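Possible substrate binding protein of ABC transporter system (Rhodopseudomonas palustris, PDB 3NND) probably binds an amino acid or a related small solute in the periplasm and delivers it to an ABC transporter in the membrane. Local coordinates at residues B[43-48]-B[300-305]; B[143-148]-B[171-176]; B[62-67]-B[88-93]; B[323-328]-B[337-342]; B[6-11]-B[50-55]. All coordinates share one frame; numbering follows the deposited sequence.

Contact 1. Residues B[43-48]-B[300-305]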
# COMPACT_ATOMS: atom_id res chain seq x y z
N THR B 43 -37.61 10.87 28.78
CA THR B 43 -38.59 9.82 28.98
C THR B 43 -38.92 9.19 27.63
O THR B 43 -39.03 9.89 26.63
CB THR B 43 -39.90 10.34 29.69
OG1 THR B 43 -40.86 10.77 28.71
CG2 THR B 43 -39.60 11.48 30.64
N LEU B 44 -39.05 7.86 27.61
CA LEU B 44 -39.33 7.10 26.39
C LEU B 44 -40.61 6.29 26.56
O LEU B 44 -40.66 5.36 27.36
CB LEU B 44 -38.17 6.15 26.06
CG LEU B 44 -38.25 5.22 24.85
CD1 LEU B 44 -38.71 5.96 23.61
CD2 LEU B 44 -36.91 4.56 24.58
N ASP B 45 -41.65 6.66 25.81
CA ASP B 45 -42.97 6.06 25.99
C ASP B 45 -43.43 6.14 27.46
O ASP B 45 -43.64 5.11 28.10
CB ASP B 45 -42.97 4.59 25.53
CG ASP B 45 -42.46 4.42 24.10
OD1 ASP B 45 -42.59 5.38 23.30
OD2 ASP B 45 -41.94 3.32 23.79
N GLY B 46 -43.57 7.35 27.98
CA GLY B 46 -44.00 7.55 29.36
C GLY B 46 -42.97 7.14 30.40
O GLY B 46 -43.00 7.62 31.54
N ARG B 47 -42.05 6.26 30.02
CA ARG B 47 -41.02 5.75 30.91
C ARG B 47 -39.97 6.80 31.19
O ARG B 47 -39.39 7.35 30.26
CB ARG B 47 -40.33 4.53 30.30
CG ARG B 47 -40.89 3.19 30.71
CD ARG B 47 -39.91 2.10 30.30
NE ARG B 47 -40.33 0.75 30.66
CZ ARG B 47 -41.03 -0.05 29.86
NH1 ARG B 47 -41.40 0.37 28.65
NH2 ARG B 47 -41.36 -1.28 30.26
N LYS B 48 -39.71 7.07 32.46
CA LYS B 48 -38.62 7.96 32.83
C LYS B 48 -37.29 7.24 32.68
O LYS B 48 -37.16 6.07 33.03
CB LYS B 48 -38.78 8.43 34.28
CG LYS B 48 -37.62 9.26 34.80
CD LYS B 48 -37.29 10.35 33.80
CE LYS B 48 -36.28 11.33 34.37
NZ LYS B 48 -35.86 12.32 33.32
N ALA B 300 -33.78 0.55 21.02
CA ALA B 300 -34.14 -0.82 21.36
C ALA B 300 -35.38 -0.89 22.24
O ALA B 300 -36.35 -1.57 21.91
CB ALA B 300 -32.98 -1.51 22.03
N VAL B 301 -35.34 -0.19 23.37
CA VAL B 301 -36.48 -0.17 24.26
C VAL B 301 -37.71 0.32 23.51
O VAL B 301 -38.79 -0.24 23.67
CB VAL B 301 -36.22 0.70 25.50
CG1 VAL B 301 -37.53 1.04 26.21
CG2 VAL B 301 -35.26 -0.00 26.44
N GLN B 302 -37.55 1.34 22.68
CA GLN B 302 -38.68 1.81 21.90
C GLN B 302 -39.17 0.75 20.94
O GLN B 302 -40.36 0.63 20.67
CB GLN B 302 -38.34 3.05 21.10
CG GLN B 302 -39.59 3.61 20.44
CD GLN B 302 -39.30 4.29 19.14
OE1 GLN B 302 -38.15 4.52 18.80
NE2 GLN B 302 -40.36 4.63 18.41
N LYS B 303 -38.23 0.01 20.38
CA LYS B 303 -38.61 -1.05 19.47
C LYS B 303 -39.40 -2.11 20.24
O LYS B 303 -40.56 -2.36 19.93
CB LYS B 303 -37.37 -1.63 18.81
CG LYS B 303 -37.61 -2.88 17.99
CD LYS B 303 -38.19 -2.57 16.62
CE LYS B 303 -37.97 -3.75 15.69
NZ LYS B 303 -36.55 -4.27 15.78
N ALA B 304 -38.77 -2.70 21.26
CA ALA B 304 -39.35 -3.83 21.99
C ALA B 304 -40.63 -3.46 22.71
O ALA B 304 -41.50 -4.30 22.94
CB ALA B 304 -38.34 -4.39 22.98
N LYS B 305 -40.74 -2.17 23.05
CA LYS B 305 -41.84 -1.62 23.83
C LYS B 305 -41.83 -2.16 25.26
O LYS B 305 -42.77 -1.95 26.04
CB LYS B 305 -43.19 -1.87 23.15
CG LYS B 305 -43.33 -1.25 21.76
CD LYS B 305 -42.80 0.18 21.71
CE LYS B 305 -43.86 1.23 22.03
NZ LYS B 305 -43.44 2.56 21.48
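Leu-44 and Gln-302 bring the two backbones nearest, CA to CA 7.0 Å, where a tight type I' turn from Leu-44 to Arg-47 faces the last turn of helix 285-304. Asp-45 and Gly-46 take the positive phi values of that turn, and Arg-47 N closes it on Leu-44 O at 3.1 Å. Leu-44 supplies the apolar part of the contact. Its CG stands anti to the backbone N (chi1 178°), which sends both methyls at the helix: CD2 meets Val-301 CG1 at 3.9 Å, and CD1 lies 3.9 Å from Gln-302 CB, the two side chains crossing at about a right angle. The turn joins strand 43-44, the outermost strand on this side of the six-stranded mixed sheet, to strand 47-55, so a helix from late in the sequence closes over the sheet margin in this leucine-binding-protein fold. On the solvent side a salt bridge spans the gap, Lys-305 NZ to Asp-45 OD2 at 2.9 Å. The ammonium comes from above the carboxylate, 52° out of its plane. Lys-305, the first residue to leave helical backbone angles, has positive phi. Arg-47, extended from CG to NE, brings NH1 to 3.8 Å from Lys-305 O, which lies at the edge of the guanidinium. Val-301 also rests on Leu-7 of strand 7-13 and Leu-312 of helix 309-316.

Contact 2. Residues B[143-148]-B[171-176]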
# COMPACT_ATOMS: atom_id res chain seq x y z
N GLY B 143 10.51 -0.43 20.51
CA GLY B 143 11.73 0.33 20.65
C GLY B 143 11.78 1.59 19.81
O GLY B 143 11.08 1.74 18.81
N VAL B 144 12.60 2.53 20.24
CA VAL B 144 12.89 3.68 19.43
C VAL B 144 14.41 3.86 19.35
O VAL B 144 15.12 3.76 20.36
CB VAL B 144 12.26 4.94 20.01
CG1 VAL B 144 12.29 6.06 18.98
CG2 VAL B 144 10.83 4.65 20.47
N THR B 145 14.89 4.09 18.14
CA THR B 145 16.30 4.31 17.89
C THR B 145 16.43 5.66 17.20
O THR B 145 15.88 5.87 16.13
CB THR B 145 16.87 3.22 16.97
OG1 THR B 145 16.48 1.94 17.47
CG2 THR B 145 18.37 3.30 16.90
N ILE B 146 17.15 6.57 17.83
CA ILE B 146 17.28 7.91 17.29
C ILE B 146 18.70 8.15 16.78
O ILE B 146 19.66 7.53 17.26
CB ILE B 146 16.83 8.93 18.32
CG1 ILE B 146 15.30 8.90 18.38
CG2 ILE B 146 17.32 10.32 17.96
CD1 ILE B 146 14.71 9.23 19.72
N ALA B 147 18.82 9.03 15.78
CA ALA B 147 20.10 9.34 15.15
C ALA B 147 20.24 10.84 14.98
O ALA B 147 19.44 11.46 14.29
CB ALA B 147 20.22 8.65 13.80
N THR B 148 21.26 11.42 15.61
CA THR B 148 21.39 12.87 15.70
C THR B 148 22.04 13.52 14.48
O THR B 148 22.91 12.95 13.83
CB THR B 148 22.19 13.25 16.97
OG1 THR B 148 21.27 13.63 18.01
CG2 THR B 148 23.14 14.41 16.68
N GLY B 171 14.53 5.73 27.33
CA GLY B 171 14.53 4.31 27.02
C GLY B 171 14.76 3.99 25.56
O GLY B 171 14.82 2.82 25.19
N ALA B 172 14.87 5.01 24.73
CA ALA B 172 15.23 4.80 23.33
C ALA B 172 16.74 4.70 23.30
O ALA B 172 17.40 5.02 24.28
CB ALA B 172 14.77 5.95 22.47
N THR B 173 17.28 4.25 22.17
CA THR B 173 18.73 4.20 22.01
C THR B 173 19.23 5.24 20.98
O THR B 173 18.56 5.50 19.99
CB THR B 173 19.20 2.79 21.61
OG1 THR B 173 20.41 2.47 22.32
CG2 THR B 173 19.44 2.69 20.10
N LEU B 174 20.38 5.83 21.24
CA LEU B 174 21.02 6.74 20.30
C LEU B 174 22.12 5.97 19.57
O LEU B 174 23.12 5.58 20.17
CB LEU B 174 21.63 7.93 21.03
CG LEU B 174 21.61 9.30 20.35
CD1 LEU B 174 22.46 10.28 21.13
CD2 LEU B 174 22.05 9.24 18.89
N ALA B 175 21.93 5.75 18.28
CA ALA B 175 22.85 4.93 17.52
C ALA B 175 24.11 5.70 17.13
O ALA B 175 25.21 5.15 17.13
CB ALA B 175 22.16 4.38 16.29
N THR B 176 23.93 6.97 16.81
CA THR B 176 25.00 7.77 16.20
C THR B 176 24.68 9.26 16.25
O THR B 176 23.52 9.67 16.20
CB THR B 176 25.25 7.35 14.72
OG1 THR B 176 26.47 7.94 14.25
CG2 THR B 176 24.11 7.82 13.81
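Thr-145 and Thr-173 sit side by side on the same face of a parallel strand pair, their side chains pointing the same way and their CG2 methyls 3.4 Å apart. In Thr-145 the methyl is anti to the backbone N and OG1 lies beside that N (chi1 -49°), so carbon, not oxygen, faces its neighbour. On the other face Leu-174 leans back over the pair and lays CD2 3.4 Å from Ile-146 O. At the start of the pair Ala-172 CB packs on Val-144 CB at 3.7 Å. Four backbone bonds tie the strands, among them Ile-146 N to Thr-173 O at 2.8 Å and Ala-175 N to Ile-146 O at 3.1 Å. The next, Thr-148 N to Thr-176 O at 2.9 Å, comes one residue later than a regular ladder would have it; Ala-175 has near-helical backbone angles, consistent with a beta bulge. Beyond it Thr-176 turns OG1 anti to its N (chi1 -168°) and its CG2 to Ala-147 CB, 4.0 Å away. This is a beta-alpha-beta unit: helix 154-166 links the strands and packs through Phe-163 on Ile-146 and Thr-148, and through Lys-164 on Leu-174. Leu-194, Ala-197 and Leu-198 of helix 188-198 cover the face of Thr-145, Ala-147 and Thr-176, while strand 204-209 bonds to the far edge of 144-151 and leaves 173-180 outermost in the sheet.

Contact 3. Residues B[62-67]-B[88-93]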
# COMPACT_ATOMS: atom_id res chain seq x y z
N LEU B 62 -12.97 -4.86 40.37
CA LEU B 62 -13.95 -3.84 40.75
C LEU B 62 -15.08 -3.71 39.74
O LEU B 62 -16.24 -3.54 40.12
CB LEU B 62 -13.27 -2.48 40.95
CG LEU B 62 -12.66 -2.25 42.32
CD1 LEU B 62 -11.72 -1.05 42.33
CD2 LEU B 62 -13.77 -2.07 43.36
N SER B 63 -14.74 -3.78 38.46
CA SER B 63 -15.73 -3.66 37.40
C SER B 63 -16.80 -4.74 37.49
O SER B 63 -17.98 -4.46 37.31
CB SER B 63 -15.07 -3.72 36.03
OG SER B 63 -16.05 -3.64 35.01
N LYS B 64 -16.38 -5.97 37.75
CA LYS B 64 -17.32 -7.07 37.88
C LYS B 64 -18.32 -6.84 39.00
O LYS B 64 -19.52 -7.10 38.85
CB LYS B 64 -16.57 -8.39 38.10
CG LYS B 64 -16.01 -9.03 36.85
CD LYS B 64 -15.42 -10.40 37.13
CE LYS B 64 -14.13 -10.30 37.94
NZ LYS B 64 -13.66 -11.62 38.48
N ALA B 65 -17.82 -6.36 40.14
CA ALA B 65 -18.65 -6.13 41.32
C ALA B 65 -19.61 -5.00 41.06
O ALA B 65 -20.78 -5.07 41.41
CB ALA B 65 -17.79 -5.83 42.52
N ALA B 66 -19.10 -3.95 40.42
CA ALA B 66 -19.91 -2.81 40.04
C ALA B 66 -21.01 -3.23 39.07
O ALA B 66 -22.16 -2.79 39.19
CB ALA B 66 -19.04 -1.74 39.43
N LEU B 67 -20.66 -4.07 38.10
CA LEU B 67 -21.62 -4.52 37.10
C LEU B 67 -22.66 -5.41 37.76
O LEU B 67 -23.86 -5.27 37.51
CB LEU B 67 -20.92 -5.24 35.95
CG LEU B 67 -21.64 -5.28 34.60
CD1 LEU B 67 -22.28 -6.62 34.34
CD2 LEU B 67 -22.66 -4.18 34.48
N ALA B 88 -13.57 -4.85 30.76
CA ALA B 88 -14.78 -5.23 30.05
C ALA B 88 -14.84 -6.72 29.74
O ALA B 88 -15.92 -7.31 29.67
CB ALA B 88 -14.92 -4.41 28.78
N LEU B 89 -13.69 -7.34 29.52
CA LEU B 89 -13.69 -8.76 29.22
C LEU B 89 -14.11 -9.52 30.46
O LEU B 89 -14.84 -10.51 30.38
CB LEU B 89 -12.31 -9.23 28.76
CG LEU B 89 -12.36 -10.69 28.32
CD1 LEU B 89 -13.42 -10.87 27.23
CD2 LEU B 89 -11.00 -11.19 27.85
N ALA B 90 -13.64 -9.06 31.61
CA ALA B 90 -14.02 -9.66 32.87
C ALA B 90 -15.54 -9.63 33.04
O ALA B 90 -16.13 -10.57 33.56
CB ALA B 90 -13.35 -8.92 34.01
N ASP B 91 -16.16 -8.56 32.56
CA ASP B 91 -17.58 -8.31 32.80
C ASP B 91 -18.55 -9.14 31.98
O ASP B 91 -19.72 -9.24 32.33
CB ASP B 91 -17.89 -6.84 32.53
CG ASP B 91 -17.06 -5.93 33.38
OD1 ASP B 91 -16.54 -6.39 34.42
OD2 ASP B 91 -16.93 -4.75 33.02
N LEU B 92 -18.08 -9.72 30.88
CA LEU B 92 -18.97 -10.45 29.98
C LEU B 92 -19.82 -11.52 30.70
O LEU B 92 -21.01 -11.65 30.42
CB LEU B 92 -18.20 -11.06 28.81
CG LEU B 92 -18.06 -10.22 27.54
CD1 LEU B 92 -17.77 -8.76 27.86
CD2 LEU B 92 -16.99 -10.81 26.64
N PRO B 93 -19.21 -12.28 31.61
CA PRO B 93 -19.98 -13.34 32.28
C PRO B 93 -20.96 -12.75 33.28
O PRO B 93 -22.03 -13.33 33.49
CB PRO B 93 -18.90 -14.16 32.99
CG PRO B 93 -17.61 -13.80 32.31
CD PRO B 93 -17.78 -12.36 31.94
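Asp-91 laid against Ser-63 and Lys-64 makes a largely buried helix-to-helix contact between two successive helices of the lobe built on the six-stranded sheet. Helix 60-72 leads to strand 78-80, which leads to helix 85-96, so these are successive helices of the beta-alpha repeat, side by side on one face of the sheet. The short segments run in the same general direction, with axes 8.6 Å apart at an angle of 39°. The CA atoms of Lys-64 and Asp-91 are 5.2 Å apart. Ser-63 holds OG anti to its backbone N (chi1 178°), reaching across the gap to donate a hydrogen bond to Asp-91 OD2. The modelled length of that bond, 2.4 Å, is shorter than expected and should be treated as doubtful at this resolution. The other carboxylate oxygen, Asp-91 OD1, lies 3.4 Å from Lys-64 N, at an angle too poor for a hydrogen bond. Lys-64 contributes its aliphatic stem instead of its charge: CG lies 3.9 Å from Ala-90 CB, and CD is 3.6 Å from Ala-90 O. Deeper in, Leu-67 CD1 approaches Asp-91 O at 4.2 Å. Ser-63 and Leu-67 also touch Ile-12 of strand 7-13, and Lys-64 and Leu-67 touch Val-94 further along helix 85-96. A carboxylate is thus buried between two helices; a serine hydroxyl is the neighbour of one oxygen, at a doubtful distance, and a place near the N-terminal, positive end of the dipole of helix 60-72 would probably favour a negative charge.

Contact 4. Residues B[323-328]-B[337-342]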
# COMPACT_ATOMS: atom_id res chain seq x y z
N THR B 323 -26.74 6.88 14.59
CA THR B 323 -25.70 7.41 15.46
C THR B 323 -25.08 8.66 14.85
O THR B 323 -25.36 9.00 13.70
CB THR B 323 -24.60 6.37 15.71
OG1 THR B 323 -23.89 6.12 14.49
CG2 THR B 323 -25.20 5.08 16.22
N PRO B 324 -24.23 9.37 15.61
CA PRO B 324 -23.54 10.52 15.03
C PRO B 324 -22.70 10.13 13.81
O PRO B 324 -22.24 10.99 13.09
CB PRO B 324 -22.62 10.98 16.16
CG PRO B 324 -23.24 10.46 17.39
CD PRO B 324 -23.90 9.18 17.03
N LYS B 325 -22.52 8.83 13.60
CA LYS B 325 -21.59 8.32 12.60
C LYS B 325 -22.32 7.76 11.39
O LYS B 325 -21.71 7.23 10.47
CB LYS B 325 -20.71 7.24 13.24
CG LYS B 325 -19.59 6.72 12.37
CD LYS B 325 -18.74 5.74 13.16
CE LYS B 325 -19.56 4.54 13.60
NZ LYS B 325 -18.98 3.91 14.82
N GLY B 326 -23.64 7.89 11.40
CA GLY B 326 -24.47 7.38 10.32
C GLY B 326 -25.33 6.24 10.80
O GLY B 326 -25.43 5.98 12.00
N LYS B 327 -25.95 5.55 9.86
CA LYS B 327 -26.83 4.43 10.20
C LYS B 327 -26.04 3.17 10.59
O LYS B 327 -25.20 2.70 9.84
CB LYS B 327 -27.76 4.14 9.02
CG LYS B 327 -28.85 3.16 9.35
CD LYS B 327 -29.91 3.78 10.24
CE LYS B 327 -30.92 4.61 9.46
NZ LYS B 327 -31.20 3.99 8.14
N MSE B 328 -26.32 2.64 11.77
CA MSE B 328 -25.68 1.39 12.21
C MSE B 328 -26.66 0.23 12.16
O MSE B 328 -27.86 0.42 11.99
CB MSE B 328 -25.13 1.53 13.63
CG MSE B 328 -24.07 2.61 13.81
SE MSE B 328 -22.55 2.45 12.58
CE MSE B 328 -21.41 1.22 13.60
N ALA B 337 -22.02 -4.28 15.93
CA ALA B 337 -22.46 -3.09 15.21
C ALA B 337 -21.68 -2.86 13.91
O ALA B 337 -20.46 -2.68 13.90
CB ALA B 337 -22.40 -1.85 16.11
N LEU B 338 -22.41 -2.89 12.80
CA LEU B 338 -21.81 -2.67 11.50
C LEU B 338 -22.37 -1.39 10.91
O LEU B 338 -23.55 -1.08 11.08
CB LEU B 338 -22.15 -3.84 10.58
CG LEU B 338 -21.74 -5.24 11.02
CD1 LEU B 338 -22.47 -6.28 10.19
CD2 LEU B 338 -20.24 -5.43 10.89
N GLN B 339 -21.52 -0.65 10.21
CA GLN B 339 -21.99 0.48 9.42
C GLN B 339 -23.04 -0.02 8.41
O GLN B 339 -22.85 -1.04 7.75
CB GLN B 339 -20.79 1.13 8.72
CG GLN B 339 -21.11 2.33 7.89
CD GLN B 339 -21.88 3.37 8.65
OE1 GLN B 339 -21.30 4.22 9.32
NE2 GLN B 339 -23.20 3.32 8.55
N SER B 340 -24.17 0.68 8.31
CA SER B 340 -25.31 0.18 7.52
C SER B 340 -25.39 0.75 6.10
O SER B 340 -25.61 1.95 5.93
CB SER B 340 -26.62 0.48 8.26
OG SER B 340 -27.73 -0.01 7.55
N MSE B 341 -25.24 -0.11 5.09
CA MSE B 341 -25.08 0.34 3.70
C MSE B 341 -26.21 0.01 2.73
O MSE B 341 -27.11 -0.77 3.01
CB MSE B 341 -23.82 -0.25 3.10
CG MSE B 341 -22.66 -0.32 4.05
SE MSE B 341 -21.72 1.37 4.13
CE MSE B 341 -20.07 0.73 4.98
N TYR B 342 -26.13 0.64 1.56
CA TYR B 342 -26.78 0.13 0.37
C TYR B 342 -25.63 -0.13 -0.55
O TYR B 342 -24.55 0.44 -0.39
CB TYR B 342 -27.73 1.15 -0.27
CG TYR B 342 -29.06 1.26 0.41
CD1 TYR B 342 -29.85 0.14 0.61
CD2 TYR B 342 -29.53 2.48 0.86
CE1 TYR B 342 -31.07 0.23 1.25
CE2 TYR B 342 -30.75 2.59 1.49
CZ TYR B 342 -31.51 1.47 1.69
OH TYR B 342 -32.72 1.59 2.33
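A beta hairpin of strands 326-331 and 336-347 brings Met-328, a selenomethionine, opposite Gln-339 in an antiparallel non-hydrogen-bonded pair, CA to CA 4.7 Å. Beside that pair Ser-340 N donates to Lys-327 O at 2.7 Å. Met-328 does most of the side-chain work. Its CB is directed away from the partner strand overall, though it still touches Leu-338 O, and bends at chi2 and chi3 curl the chain back, so that SE comes 3.8 Å from Gln-339 CA and CE reaches Ala-337 CB at 4.1 Å. Next to this pair Lys-327 CG, anti to its backbone N (chi1 -170°), rests on Ser-340 CB at 3.7 Å. The hairpin supplies two of the three strands of a small antiparallel sheet within this chain: strand 320-323 enters it through a type I turn from Thr-323 to Gly-326. There Thr-323 fits an ST turn, though Lys-325 N is uncertainly placed, and Gly-326 O is gripped twice, by Thr-323 N and by Thr-323 OG1 at 2.9 Å. Past Ser-340 the chain leaves its own hairpin partner, and Met-341 and Tyr-342 pair antiparallel with a strand of the third subunit, carrying the sheet across the interface. Lys-264 of that subunit packs on Lys-327 and Ser-340.

Contact 5. Residues B[6-11]-B[50-55]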
# COMPACT_ATOMS: atom_id res chain seq x y z
N ASP B 6 -40.05 2.56 35.30
CA ASP B 6 -38.85 3.32 34.95
C ASP B 6 -37.98 2.57 33.97
O ASP B 6 -38.22 1.41 33.67
CB ASP B 6 -38.03 3.66 36.19
CG ASP B 6 -38.31 5.06 36.71
OD1 ASP B 6 -39.32 5.65 36.30
OD2 ASP B 6 -37.52 5.56 37.54
N LEU B 7 -36.96 3.26 33.47
CA LEU B 7 -35.99 2.68 32.55
C LEU B 7 -34.58 2.94 33.07
O LEU B 7 -34.07 4.05 32.92
CB LEU B 7 -36.15 3.28 31.15
CG LEU B 7 -35.69 2.42 29.97
CD1 LEU B 7 -35.80 3.21 28.69
CD2 LEU B 7 -34.26 1.94 30.16
N LYS B 8 -33.97 1.93 33.68
CA LYS B 8 -32.67 2.09 34.32
C LYS B 8 -31.49 1.64 33.46
O LYS B 8 -31.37 0.47 33.10
CB LYS B 8 -32.65 1.34 35.66
CG LYS B 8 -33.67 1.86 36.67
CD LYS B 8 -33.96 0.85 37.78
CE LYS B 8 -34.92 -0.26 37.32
NZ LYS B 8 -36.29 0.21 36.96
N ILE B 9 -30.61 2.57 33.13
CA ILE B 9 -29.42 2.26 32.34
C ILE B 9 -28.17 2.40 33.18
O ILE B 9 -27.89 3.47 33.73
CB ILE B 9 -29.28 3.21 31.14
CG1 ILE B 9 -30.57 3.23 30.31
CG2 ILE B 9 -28.07 2.82 30.30
CD1 ILE B 9 -30.58 4.26 29.22
N ALA B 10 -27.39 1.32 33.29
CA ALA B 10 -26.13 1.40 34.02
C ALA B 10 -25.00 1.73 33.07
O ALA B 10 -24.94 1.21 31.96
CB ALA B 10 -25.85 0.10 34.73
N LEU B 11 -24.10 2.59 33.51
CA LEU B 11 -22.88 2.88 32.77
C LEU B 11 -21.68 2.56 33.65
O LEU B 11 -21.44 3.23 34.65
CB LEU B 11 -22.84 4.35 32.34
CG LEU B 11 -21.55 4.82 31.68
CD1 LEU B 11 -21.39 4.19 30.30
CD2 LEU B 11 -21.53 6.33 31.56
N VAL B 50 -33.61 6.87 33.92
CA VAL B 50 -32.58 7.20 34.89
C VAL B 50 -31.30 6.48 34.51
O VAL B 50 -31.35 5.40 33.92
CB VAL B 50 -33.00 6.86 36.32
CG1 VAL B 50 -34.20 5.96 36.31
CG2 VAL B 50 -31.85 6.20 37.07
N VAL B 51 -30.17 7.10 34.83
CA VAL B 51 -28.84 6.58 34.50
C VAL B 51 -27.98 6.43 35.77
O VAL B 51 -27.84 7.36 36.57
CB VAL B 51 -28.13 7.50 33.49
CG1 VAL B 51 -26.81 6.89 33.04
CG2 VAL B 51 -29.03 7.79 32.30
N ILE B 52 -27.40 5.25 35.92
CA ILE B 52 -26.66 4.88 37.12
C ILE B 52 -25.21 4.65 36.72
O ILE B 52 -24.93 3.77 35.91
CB ILE B 52 -27.26 3.57 37.71
CG1 ILE B 52 -28.73 3.76 38.07
CG2 ILE B 52 -26.50 3.13 38.92
CD1 ILE B 52 -29.62 2.58 37.69
N THR B 53 -24.29 5.43 37.27
CA THR B 53 -22.89 5.30 36.88
C THR B 53 -22.03 4.62 37.95
O THR B 53 -22.13 4.94 39.14
CB THR B 53 -22.26 6.65 36.52
OG1 THR B 53 -22.45 7.57 37.61
CG2 THR B 53 -22.89 7.22 35.25
N LYS B 54 -21.19 3.69 37.49
CA LYS B 54 -20.30 2.92 38.35
C LYS B 54 -18.85 3.12 37.95
O LYS B 54 -18.41 2.60 36.93
CB LYS B 54 -20.62 1.42 38.24
CG LYS B 54 -22.00 1.04 38.70
CD LYS B 54 -22.27 1.55 40.10
CE LYS B 54 -23.47 0.84 40.71
NZ LYS B 54 -23.83 1.40 42.03
N ASP B 55 -18.10 3.88 38.74
CA ASP B 55 -16.68 4.02 38.48
C ASP B 55 -16.08 2.67 38.80
O ASP B 55 -16.32 2.14 39.87
CB ASP B 55 -16.09 5.12 39.37
CG ASP B 55 -14.58 5.27 39.22
OD1 ASP B 55 -13.99 4.78 38.22
OD2 ASP B 55 -13.98 5.89 40.13
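Strands 7-13 and 47-55 are parallel neighbours in the six-stranded sheet of a type I periplasmic binding-protein lobe, here paired from Lys-8 with Val-50 to Leu-11 with Thr-53. Helix 20-37 carries the chain over one face between them, a beta-alpha-beta crossover with the short edge strand 43-44 inserted before the return. The axes of the short segments are 4.6 Å apart and only 22° from parallel. Five backbone bonds zip the pair: Val-50 N to Leu-7 O, Ile-9 N to Val-50 O, Ile-52 N to Ile-9 O, Leu-11 N to Ile-52 O at 2.8 Å, and Lys-54 N to Leu-11 O at 2.9 Å. Lys-8, Ala-10, Val-50 and Ile-52 share one face. There Ile-52 sends CD1 to Lys-8 CB, 3.9 Å away, while Lys-8 and Val-50 lie alongside one another, CG to CG1 at 4.1 Å. Ala-70 of helix 60-72 covers Ala-10 on this side. Near the start of the pair Asp-6 crosses Val-50 at about a right angle, its OD2 3.6 Å from Val-50 CG1. The face of Ile-9, Leu-11, Val-51 and Thr-53 meets helix 20-37, through Glu-27, Leu-30 and Leu-34. Farther on, Lys-54 forms a salt bridge with Glu-69, and Asp-55 hydrogen-bonds to Thr-16 OG1 and to Gln-57 N. With Thr-53 OG1 between the backbone N and the carbonyl carbon (chi1 54°), Thr-53 CG2 stands anti to the carbonyl carbon and packs on Leu-11 CD2 at 4.0 Å.

Contacts 1, 3 and 5 build one lobe. Contacts 1 and 5 share strand 47-55, with centres 15 Å apart, and touch, Lys-48 O lying 2.9 Å from Leu-7 N; contact 3 lies 15 Å from contact 5, where Ala-66 packs on Lys-54. Contact 2 belongs to the separate four-stranded parallel sheet, its centre 58 Å from that of contact 1. Contact 4 lies in the three-stranded antiparallel sheet, 22 Å from contact 1 centre to centre. Along the chain contact 5 closes before contact 3 opens, contact 3 before contact 2, and contact 4 comes last. Contact 1 encloses contacts 2 and 3, so the chain leaves the first lobe, builds the second and returns, as in two-lobed solute-binding proteins.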